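Local coordinates for major capsid protein (Human herpesvirus 1, PDB 1NO7) that forms the main building block of the herpes simplex virus 1 capsid shell, represented here by its large protease-resistant upper domain, at residues 459-464 and 477-482; 279-284 and 358-363; 265-270 and 299-304; 42-47 and 305-310. All coordinates share one frame; numbering follows the deposited sequence.

Contact 1 of 4, residues 459-464 and 477-482; sequences LCSAAP and RIFDGA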
loop_
_atom_site.group_PDB
_atom_site.type_symbol
_atom_site.label_atom_id
_atom_site.label_comp_id
_atom_site.label_asym_id
_atom_site.label_seq_id
_atom_site.Cartn_x
_atom_site.Cartn_y
_atom_site.Cartn_z
ATOM N N LEU A 459 -2.271 -12.186 -5.771
ATOM C CA LEU A 459 -3.541 -12.061 -6.494
ATOM C C LEU A 459 -4.576 -12.923 -5.781
ATOM O O LEU A 459 -4.518 -14.153 -5.842
ATOM C CB LEU A 459 -3.411 -12.543 -7.945
ATOM C CG LEU A 459 -4.756 -12.534 -8.696
ATOM C CD1 LEU A 459 -5.225 -11.075 -8.853
ATOM C CD2 LEU A 459 -4.618 -13.201 -10.075
ATOM N N CYS A 460 -5.513 -12.285 -5.092
ATOM C CA CYS A 460 -6.545 -13.036 -4.382
ATOM C C CYS A 460 -7.918 -12.817 -5.037
ATOM O O CYS A 460 -8.045 -11.986 -5.945
ATOM C CB CYS A 460 -6.557 -12.623 -2.906
ATOM S SG CYS A 460 -6.335 -10.843 -2.649
ATOM N N SER A 461 -8.937 -13.561 -4.602
ATOM C CA SER A 461 -10.269 -13.411 -5.195
ATOM C C SER A 461 -11.384 -14.195 -4.519
ATOM O O SER A 461 -11.138 -15.018 -3.641
ATOM C CB SER A 461 -10.233 -13.831 -6.654
ATOM O OG SER A 461 -9.956 -15.217 -6.771
ATOM N N ALA A 462 -12.610 -13.961 -4.986
ATOM C CA ALA A 462 -13.797 -14.633 -4.459
ATOM C C ALA A 462 -15.108 -14.107 -5.062
ATOM O O ALA A 462 -15.146 -13.046 -5.710
ATOM C CB ALA A 462 -13.847 -14.495 -2.934
ATOM N N ALA A 463 -16.176 -14.874 -4.853
ATOM C CA ALA A 463 -17.497 -14.496 -5.320
ATOM C C ALA A 463 -18.053 -13.610 -4.212
ATOM O O ALA A 463 -17.646 -13.718 -3.053
ATOM C CB ALA A 463 -18.366 -15.724 -5.506
ATOM N N PRO A 464 -18.984 -12.714 -4.556
ATOM C CA PRO A 464 -19.643 -11.763 -3.646
ATOM C C PRO A 464 -20.257 -12.346 -2.355
ATOM O O PRO A 464 -20.547 -13.540 -2.282
ATOM C CB PRO A 464 -20.690 -11.122 -4.548
ATOM C CG PRO A 464 -20.000 -11.142 -5.906
ATOM C CD PRO A 464 -19.445 -12.533 -5.944
ATOM N N ARG A 477 -16.074 -13.456 -10.677
ATOM C CA ARG A 477 -15.604 -13.263 -9.313
ATOM C C ARG A 477 -14.774 -12.001 -9.213
ATOM O O ARG A 477 -14.223 -11.518 -10.205
ATOM C CB ARG A 477 -14.799 -14.486 -8.851
ATOM C CG ARG A 477 -15.683 -15.703 -8.592
ATOM C CD ARG A 477 -14.962 -17.046 -8.739
ATOM N NE ARG A 477 -14.183 -17.429 -7.564
ATOM C CZ ARG A 477 -12.998 -16.919 -7.246
ATOM N NH1 ARG A 477 -12.437 -15.993 -8.013
ATOM N NH2 ARG A 477 -12.367 -17.337 -6.159
ATOM N N ILE A 478 -14.704 -11.467 -8.000
ATOM C CA ILE A 478 -13.962 -10.246 -7.735
ATOM C C ILE A 478 -12.465 -10.497 -7.603
ATOM O O ILE A 478 -12.044 -11.430 -6.919
ATOM C CB ILE A 478 -14.452 -9.611 -6.443
ATOM C CG1 ILE A 478 -15.963 -9.401 -6.530
ATOM C CG2 ILE A 478 -13.732 -8.297 -6.207
ATOM C CD1 ILE A 478 -16.601 -8.994 -5.217
ATOM N N PHE A 479 -11.662 -9.674 -8.266
ATOM C CA PHE A 479 -10.216 -9.824 -8.182
ATOM C C PHE A 479 -9.546 -8.625 -7.555
ATOM O O PHE A 479 -9.889 -7.474 -7.848
ATOM C CB PHE A 479 -9.598 -10.059 -9.553
ATOM C CG PHE A 479 -9.918 -11.389 -10.128
ATOM C CD1 PHE A 479 -10.037 -12.493 -9.303
ATOM C CD2 PHE A 479 -10.079 -11.546 -11.494
ATOM C CE1 PHE A 479 -10.312 -13.748 -9.824
ATOM C CE2 PHE A 479 -10.355 -12.798 -12.038
ATOM C CZ PHE A 479 -10.472 -13.908 -11.197
ATOM N N ASP A 480 -8.566 -8.912 -6.707
ATOM C CA ASP A 480 -7.821 -7.877 -6.014
ATOM C C ASP A 480 -6.344 -8.248 -5.884
ATOM O O ASP A 480 -5.996 -9.396 -5.584
ATOM C CB ASP A 480 -8.438 -7.644 -4.632
ATOM C CG ASP A 480 -9.906 -7.254 -4.706
ATOM O OD1 ASP A 480 -10.213 -6.172 -5.262
ATOM O OD2 ASP A 480 -10.750 -8.035 -4.210
ATOM N N GLY A 481 -5.482 -7.266 -6.133
ATOM C CA GLY A 481 -4.053 -7.489 -6.029
ATOM C C GLY A 481 -3.515 -7.012 -4.686
ATOM O O GLY A 481 -4.261 -6.480 -3.852
ATOM N N ALA A 482 -2.218 -7.208 -4.475
ATOM C CA ALA A 482 -1.560 -6.796 -3.242
ATOM C C ALA A 482 -0.113 -7.285 -3.240
ATOM O O ALA A 482 0.219 -8.281 -3.886
ATOM C CB ALA A 482 -2.309 -7.352 -2.017
#
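Arg477 reaches across to Ser461 with both terminal nitrogens and grips one oxygen end-on. NH1 of Arg477 lies 2.9 Å from OG of Ser461, in a fairly straight bond. NH2 of the same arginine gives a longer second bond of 3.3 Å to Ser461 OG. Both bonds lie in the guanidinium plane. The arginine chain bends at its third torsion (chi3 81°), which folds the guanidinium back over the partner strand. One face of the group then covers CA of Ala462, and CG of Arg477 runs beside N of Ala463. On the opposite side of the sheet the contact is apolar at one end, where Pro464 CG and Ile478 CD1 approach obliquely to 4.1 Å.

These side chains are placed by four backbone bonds. Cys460 and Asp480 form one hydrogen-bonded antiparallel pair, with Cys460 N 3.0 Å from Asp480 O. Ala462 and Ile478 form the next, closed by Ile478 N to Ala462 O at 2.8 Å. Ser461 and Phe479 are the non-hydrogen-bonded pair between them, and their side chains share the face that carries Leu459.

Further out, Asp303 forms a salt bridge with NH2 of Arg477, so NH2 of Arg477 has a second, charged partner besides Ser461. Asp480 points to the other face, where its carboxylate accepts a bond from Ser551 N. Strands 457-462 and 478-483 are consecutive and antiparallel, joined by a long connection. They are the central strand and one outer strand of a three-stranded antiparallel sheet.

Contact 2 of 4, residues 279-284 and 358-363; sequences PALLPP and HHKIYY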
loop_
_atom_site.group_PDB
_atom_site.type_symbol
_atom_site.label_atom_id
_atom_site.label_comp_id
_atom_site.label_asym_id
_atom_site.label_seq_id
_atom_site.Cartn_x
_atom_site.Cartn_y
_atom_site.Cartn_z
ATOM N N PRO A 279 -13.139 -8.828 5.776
ATOM C CA PRO A 279 -12.016 -9.772 5.787
ATOM C C PRO A 279 -11.679 -10.431 4.454
ATOM O O PRO A 279 -10.674 -11.154 4.349
ATOM C CB PRO A 279 -12.431 -10.795 6.846
ATOM C CG PRO A 279 -13.902 -10.761 6.783
ATOM C CD PRO A 279 -14.187 -9.275 6.705
ATOM N N ALA A 280 -12.501 -10.188 3.438
ATOM C CA ALA A 280 -12.266 -10.780 2.120
ATOM C C ALA A 280 -11.256 -9.962 1.317
ATOM O O ALA A 280 -10.623 -10.474 0.385
ATOM C CB ALA A 280 -13.579 -10.881 1.358
ATOM N N LEU A 281 -11.112 -8.691 1.684
ATOM C CA LEU A 281 -10.190 -7.797 0.996
ATOM C C LEU A 281 -8.959 -7.557 1.854
ATOM O O LEU A 281 -9.053 -6.988 2.947
ATOM C CB LEU A 281 -10.860 -6.449 0.722
ATOM C CG LEU A 281 -10.300 -5.493 -0.351
ATOM C CD1 LEU A 281 -10.795 -4.082 -0.015
ATOM C CD2 LEU A 281 -8.764 -5.513 -0.400
ATOM N N LEU A 282 -7.799 -7.989 1.377
ATOM C CA LEU A 282 -6.607 -7.749 2.158
ATOM C C LEU A 282 -5.997 -6.495 1.571
ATOM O O LEU A 282 -6.047 -6.272 0.355
ATOM C CB LEU A 282 -5.654 -8.951 2.106
ATOM C CG LEU A 282 -5.345 -9.583 0.753
ATOM C CD1 LEU A 282 -4.105 -8.922 0.172
ATOM C CD2 LEU A 282 -5.106 -11.072 0.930
ATOM N N PRO A 283 -5.447 -5.636 2.443
ATOM C CA PRO A 283 -4.824 -4.373 2.045
ATOM C C PRO A 283 -3.791 -4.578 0.963
ATOM O O PRO A 283 -3.251 -5.668 0.801
ATOM C CB PRO A 283 -4.242 -3.840 3.353
ATOM C CG PRO A 283 -3.976 -5.084 4.144
ATOM C CD PRO A 283 -5.186 -5.932 3.864
ATOM N N PRO A 284 -3.500 -3.518 0.209
ATOM C CA PRO A 284 -2.536 -3.543 -0.891
ATOM C C PRO A 284 -1.165 -4.075 -0.512
ATOM O O PRO A 284 -0.629 -4.904 -1.241
ATOM C CB PRO A 284 -2.491 -2.090 -1.335
ATOM C CG PRO A 284 -2.691 -1.353 -0.019
ATOM C CD PRO A 284 -3.811 -2.134 0.607
ATOM N N HIS A 358 -7.372 -1.102 10.060
ATOM C CA HIS A 358 -6.773 0.224 10.058
ATOM C C HIS A 358 -5.774 0.377 8.936
ATOM O O HIS A 358 -5.624 1.468 8.378
ATOM C CB HIS A 358 -6.083 0.511 11.376
ATOM C CG HIS A 358 -6.999 0.441 12.544
ATOM N ND1 HIS A 358 -7.338 -0.751 13.148
ATOM C CD2 HIS A 358 -7.699 1.406 13.187
ATOM C CE1 HIS A 358 -8.210 -0.516 14.113
ATOM N NE2 HIS A 358 -8.446 0.784 14.157
ATOM N N HIS A 359 -5.078 -0.707 8.608
ATOM C CA HIS A 359 -4.114 -0.628 7.523
ATOM C C HIS A 359 -4.866 -0.322 6.230
ATOM O O HIS A 359 -4.548 0.647 5.516
ATOM C CB HIS A 359 -3.328 -1.935 7.417
ATOM C CG HIS A 359 -2.135 -1.980 8.323
ATOM N ND1 HIS A 359 -2.194 -1.595 9.645
ATOM C CD2 HIS A 359 -0.849 -2.339 8.091
ATOM C CE1 HIS A 359 -0.996 -1.712 10.190
ATOM N NE2 HIS A 359 -0.162 -2.160 9.268
ATOM N N LYS A 360 -5.878 -1.143 5.944
ATOM C CA LYS A 360 -6.689 -0.954 4.755
ATOM C C LYS A 360 -7.260 0.452 4.769
ATOM O O LYS A 360 -7.235 1.147 3.757
ATOM C CB LYS A 360 -7.802 -1.985 4.720
ATOM C CG LYS A 360 -7.275 -3.372 4.475
ATOM C CD LYS A 360 -8.310 -4.434 4.796
ATOM C CE LYS A 360 -9.590 -4.229 4.003
ATOM N NZ LYS A 360 -10.579 -5.280 4.389
ATOM N N ILE A 361 -7.756 0.880 5.924
ATOM C CA ILE A 361 -8.312 2.230 6.024
ATOM C C ILE A 361 -7.263 3.255 5.601
ATOM O O ILE A 361 -7.541 4.176 4.817
ATOM C CB ILE A 361 -8.716 2.588 7.450
ATOM C CG1 ILE A 361 -9.811 1.621 7.929
ATOM C CG2 ILE A 361 -9.122 4.060 7.499
ATOM C CD1 ILE A 361 -10.565 2.062 9.212
ATOM N N TYR A 362 -6.054 3.081 6.125
ATOM C CA TYR A 362 -4.944 3.976 5.843
ATOM C C TYR A 362 -4.563 3.985 4.362
ATOM O O TYR A 362 -4.519 5.048 3.728
ATOM C CB TYR A 362 -3.725 3.552 6.669
ATOM C CG TYR A 362 -2.653 4.607 6.712
ATOM C CD1 TYR A 362 -2.776 5.709 7.563
ATOM C CD2 TYR A 362 -1.556 4.553 5.850
ATOM C CE1 TYR A 362 -1.828 6.743 7.552
ATOM C CE2 TYR A 362 -0.608 5.580 5.828
ATOM C CZ TYR A 362 -0.755 6.671 6.680
ATOM O OH TYR A 362 0.150 7.703 6.641
ATOM N N TYR A 363 -4.296 2.795 3.821
ATOM C CA TYR A 363 -3.876 2.633 2.427
ATOM C C TYR A 363 -4.903 2.964 1.346
ATOM O O TYR A 363 -4.544 3.506 0.281
ATOM C CB TYR A 363 -3.353 1.211 2.209
ATOM C CG TYR A 363 -2.016 1.018 2.847
ATOM C CD1 TYR A 363 -1.860 1.133 4.226
ATOM C CD2 TYR A 363 -0.881 0.823 2.071
ATOM C CE1 TYR A 363 -0.601 1.070 4.819
ATOM C CE2 TYR A 363 0.386 0.757 2.650
ATOM C CZ TYR A 363 0.524 0.885 4.024
ATOM O OH TYR A 363 1.786 0.850 4.593
#
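Lys360 lies across Pro283 and ends on the carbonyl of Leu281. The tight part of the contact is the aliphatic stem of the lysine. Its CG sits over the proline ring, 3.3 Å from Pro283 CB and almost as near to CD. The two side chains cross at about a right angle. A bend at the third torsion (chi3 57°) turns the chain from the ring to the carbonyl. NZ of Lys360 then bonds to O of Leu281 at 2.7 Å, in the carbonyl plane and on a lone pair.

One turn further along helix 353-371, Tyr363 meets the next proline. Pro284 CG is 3.5 Å from Tyr363 CB and equally close to its CD2, so it wedges against the root of the tyrosine and not its hydroxyl end.

The packing is looser at Leu281. Its CD1 comes no nearer than 4.2 Å to Lys360 CE, and its side chain also packs on Leu275, Met276 and Tyr364. Before it in the sequence, Pro279 and Ala280 stay clear of the helix segment and are partly open to solvent.

All the touching residues are buried, the lysine included. Its ammonium has a second backbone acceptor, Met276 O, from the same loop region. Two carbonyls thus share the buried amino group. Their dipoles would probably offset part of the cost of burying its charge, while Pro283 covers its hydrocarbon stem.

Contact 3 of 4, residues 265-270 and 299-304; sequences GGQAQA and DRHRDC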
loop_
_atom_site.group_PDB
_atom_site.type_symbol
_atom_site.label_atom_id
_atom_site.label_comp_id
_atom_site.label_asym_id
_atom_site.label_seq_id
_atom_site.Cartn_x
_atom_site.Cartn_y
_atom_site.Cartn_z
ATOM N N GLY A 265 -24.218 -15.362 7.643
ATOM C CA GLY A 265 -23.156 -16.080 6.955
ATOM C C GLY A 265 -21.811 -16.189 7.651
ATOM O O GLY A 265 -20.770 -16.094 6.999
ATOM N N GLY A 266 -21.821 -16.397 8.963
ATOM C CA GLY A 266 -20.574 -16.517 9.699
ATOM C C GLY A 266 -19.721 -15.263 9.626
ATOM O O GLY A 266 -18.561 -15.263 10.043
ATOM N N GLN A 267 -20.303 -14.194 9.088
ATOM C CA GLN A 267 -19.620 -12.910 8.948
ATOM C C GLN A 267 -20.441 -11.798 9.619
ATOM O O GLN A 267 -21.590 -11.563 9.249
ATOM C CB GLN A 267 -19.403 -12.577 7.458
ATOM C CG GLN A 267 -18.384 -13.475 6.721
ATOM C CD GLN A 267 -18.123 -13.032 5.276
ATOM O OE1 GLN A 267 -17.848 -11.858 5.014
ATOM N NE2 GLN A 267 -18.197 -13.978 4.339
ATOM N N ALA A 268 -19.848 -11.121 10.603
ATOM C CA ALA A 268 -20.525 -10.037 11.317
ATOM C C ALA A 268 -21.185 -9.097 10.328
ATOM O O ALA A 268 -20.833 -9.060 9.146
ATOM C CB ALA A 268 -19.534 -9.265 12.186
ATOM N N GLN A 269 -22.146 -8.331 10.809
ATOM C CA GLN A 269 -22.840 -7.418 9.930
ATOM C C GLN A 269 -21.911 -6.454 9.209
ATOM O O GLN A 269 -21.925 -6.393 7.975
ATOM C CB GLN A 269 -23.908 -6.650 10.708
ATOM C CG GLN A 269 -25.091 -7.526 11.088
ATOM C CD GLN A 269 -25.698 -8.249 9.884
ATOM O OE1 GLN A 269 -26.281 -7.626 8.995
ATOM N NE2 GLN A 269 -25.554 -9.572 9.853
ATOM N N ALA A 270 -21.096 -5.718 9.967
ATOM C CA ALA A 270 -20.184 -4.738 9.371
ATOM C C ALA A 270 -19.428 -5.304 8.151
ATOM O O ALA A 270 -19.169 -4.579 7.181
ATOM C CB ALA A 270 -19.207 -4.234 10.417
ATOM N N ASP A 299 -15.971 -18.923 5.102
ATOM C CA ASP A 299 -16.905 -19.951 4.621
ATOM C C ASP A 299 -16.772 -20.236 3.117
ATOM O O ASP A 299 -16.430 -19.349 2.321
ATOM C CB ASP A 299 -18.344 -19.536 4.941
ATOM C CG ASP A 299 -18.581 -19.349 6.429
ATOM O OD1 ASP A 299 -18.465 -20.340 7.180
ATOM O OD2 ASP A 299 -18.879 -18.209 6.846
ATOM N N ARG A 300 -17.047 -21.480 2.737
ATOM C CA ARG A 300 -16.955 -21.894 1.344
ATOM C C ARG A 300 -17.698 -20.935 0.406
ATOM O O ARG A 300 -17.201 -20.596 -0.670
ATOM C CB ARG A 300 -17.515 -23.307 1.207
ATOM C CG ARG A 300 -16.903 -24.284 2.194
ATOM C CD ARG A 300 -17.750 -25.534 2.339
ATOM N NE ARG A 300 -17.217 -26.433 3.359
ATOM C CZ ARG A 300 -17.813 -27.553 3.759
ATOM N NH1 ARG A 300 -18.975 -27.918 3.226
ATOM N NH2 ARG A 300 -17.248 -28.312 4.690
ATOM N N HIS A 301 -18.876 -20.488 0.835
ATOM C CA HIS A 301 -19.719 -19.587 0.052
ATOM C C HIS A 301 -19.110 -18.222 -0.303
ATOM O O HIS A 301 -19.824 -17.225 -0.403
ATOM C CB HIS A 301 -21.041 -19.363 0.785
ATOM C CG HIS A 301 -20.911 -18.521 2.015
ATOM N ND1 HIS A 301 -20.382 -17.247 1.991
ATOM C CD2 HIS A 301 -21.242 -18.766 3.305
ATOM C CE1 HIS A 301 -20.394 -16.744 3.212
ATOM N NE2 HIS A 301 -20.912 -17.645 4.028
ATOM N N ARG A 302 -17.798 -18.180 -0.498
ATOM C CA ARG A 302 -17.113 -16.998 -0.848
ATOM C C ARG A 302 -16.321 -17.542 -1.989
ATOM O O ARG A 302 -16.273 -17.003 -3.106
ATOM C CB ARG A 302 -16.282 -16.423 0.302
ATOM C CG ARG A 302 -16.208 -14.918 0.397
ATOM C CD ARG A 302 -17.521 -14.193 0.429
ATOM N NE ARG A 302 -17.291 -12.770 0.291
ATOM C CZ ARG A 302 -16.924 -11.983 1.304
ATOM N NH1 ARG A 302 -16.782 -12.487 2.522
ATOM N NH2 ARG A 302 -16.707 -10.696 1.080
ATOM N N ASP A 303 -15.639 -18.626 -1.638
ATOM C CA ASP A 303 -14.724 -19.340 -2.495
ATOM C C ASP A 303 -13.560 -18.406 -2.730
ATOM O O ASP A 303 -13.504 -17.718 -3.746
ATOM C CB ASP A 303 -15.340 -19.730 -3.829
ATOM C CG ASP A 303 -14.408 -20.605 -4.646
ATOM O OD1 ASP A 303 -13.272 -20.158 -4.911
ATOM O OD2 ASP A 303 -14.793 -21.738 -5.013
ATOM N N CYS A 304 -12.644 -18.371 -1.767
ATOM C CA CYS A 304 -11.470 -17.518 -1.859
ATOM C C CYS A 304 -10.334 -18.250 -2.562
ATOM O O CYS A 304 -10.161 -19.457 -2.401
ATOM C CB CYS A 304 -11.019 -17.092 -0.464
ATOM S SG CYS A 304 -12.306 -16.270 0.502
#
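The end of Gln267 meets Arg302 NH1, the side chains crossing at a slant. The amide and guanidinium planes are only 18° apart. Arg302 NH1 is 2.8 Å from Gln267 OE1, but the bond is weak because the N-H points well off the oxygen. NE2 of Gln267 also lies close to NH1; both are donors, so that approach is not a bond. With NH1 so near both amide atoms, the modelled placement of the amide is doubtful. The stronger partner of the guanidinium is elsewhere: NH2 of Arg302 forms a salt bridge with Asp278.

His301 makes the second link. Its chi1 of 71° sets the ring between the backbone N and the carbonyl carbon and turns NE2 toward Gly265. NE2 of His301 donates to O of Gly265 at 3.4 Å, again weakly, with the oxygen in the plane of the ring. The Gln267 side chain runs past His301 in the opposite direction, the amide and ring planes 11° apart, with NE2 of Gln267 at the ring's edge, 3.7 Å from CE1 of His301.

Asp299 adds contact but no bond to the glycines. Its OD2 lies near Gly265 O, and two acceptors cannot satisfy each other. Gly265 and Gly266 are poorly ordered, so the details on their side are uncertain.

The chemistry is polar throughout and the bonds across it are weak. The firm tie is the charged one from Arg302 to Asp278, which suggests that Gln267 is a minor partner of an arginine held mainly from elsewhere.

Contact 4 of 4, residues 42-47 and 305-310; sequences AAPAGP and RVSAGG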
loop_
_atom_site.group_PDB
_atom_site.type_symbol
_atom_site.label_atom_id
_atom_site.label_comp_id
_atom_site.label_asym_id
_atom_site.label_seq_id
_atom_site.Cartn_x
_atom_site.Cartn_y
_atom_site.Cartn_z
ATOM N N ALA A 42 -4.828 -11.687 -15.560
ATOM C CA ALA A 42 -3.798 -12.724 -15.640
ATOM C C ALA A 42 -3.494 -13.385 -14.288
ATOM O O ALA A 42 -4.005 -12.978 -13.237
ATOM C CB ALA A 42 -2.515 -12.132 -16.233
ATOM N N ALA A 43 -2.663 -14.421 -14.330
ATOM C CA ALA A 43 -2.270 -15.131 -13.126
ATOM C C ALA A 43 -0.778 -14.885 -12.869
ATOM O O ALA A 43 0.016 -14.755 -13.809
ATOM C CB ALA A 43 -2.553 -16.613 -13.285
ATOM N N PRO A 44 -0.384 -14.811 -11.586
ATOM C CA PRO A 44 0.987 -14.579 -11.119
ATOM C C PRO A 44 2.108 -15.184 -11.968
ATOM O O PRO A 44 2.219 -16.405 -12.103
ATOM C CB PRO A 44 0.947 -15.137 -9.706
ATOM C CG PRO A 44 -0.414 -14.702 -9.254
ATOM C CD PRO A 44 -1.279 -15.073 -10.444
ATOM N N ALA A 45 2.948 -14.307 -12.514
ATOM C CA ALA A 45 4.067 -14.702 -13.367
ATOM C C ALA A 45 5.442 -14.670 -12.673
ATOM O O ALA A 45 6.320 -13.876 -13.045
ATOM C CB ALA A 45 4.093 -13.810 -14.612
ATOM N N GLY A 46 5.622 -15.530 -11.671
ATOM C CA GLY A 46 6.887 -15.616 -10.947
ATOM C C GLY A 46 7.561 -14.340 -10.449
ATOM O O GLY A 46 6.956 -13.576 -9.689
ATOM N N PRO A 47 8.830 -14.095 -10.850
ATOM C CA PRO A 47 9.673 -12.944 -10.502
ATOM C C PRO A 47 8.953 -11.605 -10.366
ATOM O O PRO A 47 8.838 -10.847 -11.331
ATOM C CB PRO A 47 10.702 -12.934 -11.623
ATOM C CG PRO A 47 10.956 -14.377 -11.803
ATOM C CD PRO A 47 9.551 -14.975 -11.789
ATOM N N ARG A 305 -9.572 -17.510 -3.355
ATOM C CA ARG A 305 -8.445 -18.072 -4.080
ATOM C C ARG A 305 -7.295 -17.081 -4.051
ATOM O O ARG A 305 -7.364 -16.020 -4.678
ATOM C CB ARG A 305 -8.821 -18.363 -5.534
ATOM C CG ARG A 305 -9.867 -19.440 -5.707
ATOM C CD ARG A 305 -9.833 -20.000 -7.121
ATOM N NE ARG A 305 -10.713 -21.156 -7.269
ATOM C CZ ARG A 305 -12.036 -21.082 -7.352
ATOM N NH1 ARG A 305 -12.636 -19.899 -7.312
ATOM N NH2 ARG A 305 -12.760 -22.188 -7.464
ATOM N N VAL A 306 -6.241 -17.419 -3.314
ATOM C CA VAL A 306 -5.079 -16.544 -3.233
ATOM C C VAL A 306 -3.925 -17.212 -3.962
ATOM O O VAL A 306 -3.648 -18.392 -3.740
ATOM C CB VAL A 306 -4.654 -16.298 -1.775
ATOM C CG1 VAL A 306 -3.562 -15.245 -1.733
ATOM C CG2 VAL A 306 -5.852 -15.869 -0.940
ATOM N N SER A 307 -3.269 -16.461 -4.843
ATOM C CA SER A 307 -2.129 -16.981 -5.592
ATOM C C SER A 307 -0.868 -16.185 -5.266
ATOM O O SER A 307 -0.742 -15.012 -5.642
ATOM C CB SER A 307 -2.386 -16.911 -7.092
ATOM O OG SER A 307 -1.249 -17.371 -7.801
ATOM N N ALA A 308 0.064 -16.827 -4.566
ATOM C CA ALA A 308 1.311 -16.181 -4.175
ATOM C C ALA A 308 2.365 -16.318 -5.273
ATOM O O ALA A 308 2.949 -17.386 -5.475
ATOM C CB ALA A 308 1.815 -16.786 -2.864
ATOM N N GLY A 309 2.584 -15.229 -6.000
ATOM C CA GLY A 309 3.549 -15.244 -7.078
ATOM C C GLY A 309 3.289 -16.379 -8.052
ATOM O O GLY A 309 4.065 -16.594 -8.985
ATOM N N GLY A 310 2.199 -17.112 -7.842
ATOM C CA GLY A 310 1.879 -18.214 -8.731
ATOM C C GLY A 310 1.931 -19.558 -8.038
ATOM O O GLY A 310 1.946 -20.598 -8.696
#
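Pro44 supplies the largest share of the contact, pressing the edge of its ring on Ser307 and on the backbone that follows. The loop 42-47 reaches it from Ala42, whose carbonyl passes the side chain of Leu459, and then from Ala43. At Pro44 the CB faces the Gly309-Gly310 peptide; the spacing there is doubtful in the model. CG of the ring lies 3.2 Å from OG of Ser307, and CD of Pro44 is 3.5 Å from the same oxygen. Ser307 has its hydroxyl turned opposite its own backbone N (chi1 178°), and this swings OG against the proline. The ring also packs on Leu459 of the neighbouring strand.

Ala45 turns its methyl from the partner chain, and its N passes Gly309 O at 4.4 Å. Gly46 then comes close enough for a polar contact. Its N donates to O of Gly309 at 3.3 Å, in a weak and bent bond. Gly46 CA also sits near that oxygen, at 3.6 Å, in a CA-H...O contact. Pro47 leaves the interface and packs on Asn329.

Gly46, Gly309 and Gly310 all have positive phi, backbone shapes that glycine adopts readily. Ser307 and Gly309 are bonded through their backbones to Leu459 and Ala457. The loop before helix 48-56 therefore lies over the short outer strand 307-308 of an antiparallel three-stranded sheet, at the point where that strand ends.

How the contacts relate
Contacts 1 and 4 share one sheet: 457-462 is its middle strand, and 307-308 and 478-483 flank it. Contact 1 joins two of these strands by regular backbone pairing, whereas contact 4 lays a loop on the third near the surface, a proline against a serine and glycine backbone, with one weak bond. Contact 2 is the fully buried one, about 9 Å between its centre and that of the chain, and packs a proline-rich loop on a helix. It touches contact 1 through Leu282, which meets Cys460 and Ala482. Contact 3 lies farthest out and is polar and weakly bonded, yet its segment 299-304 runs straight into 305-310, and its Asp303 forms a salt bridge to Arg477 of contact 1.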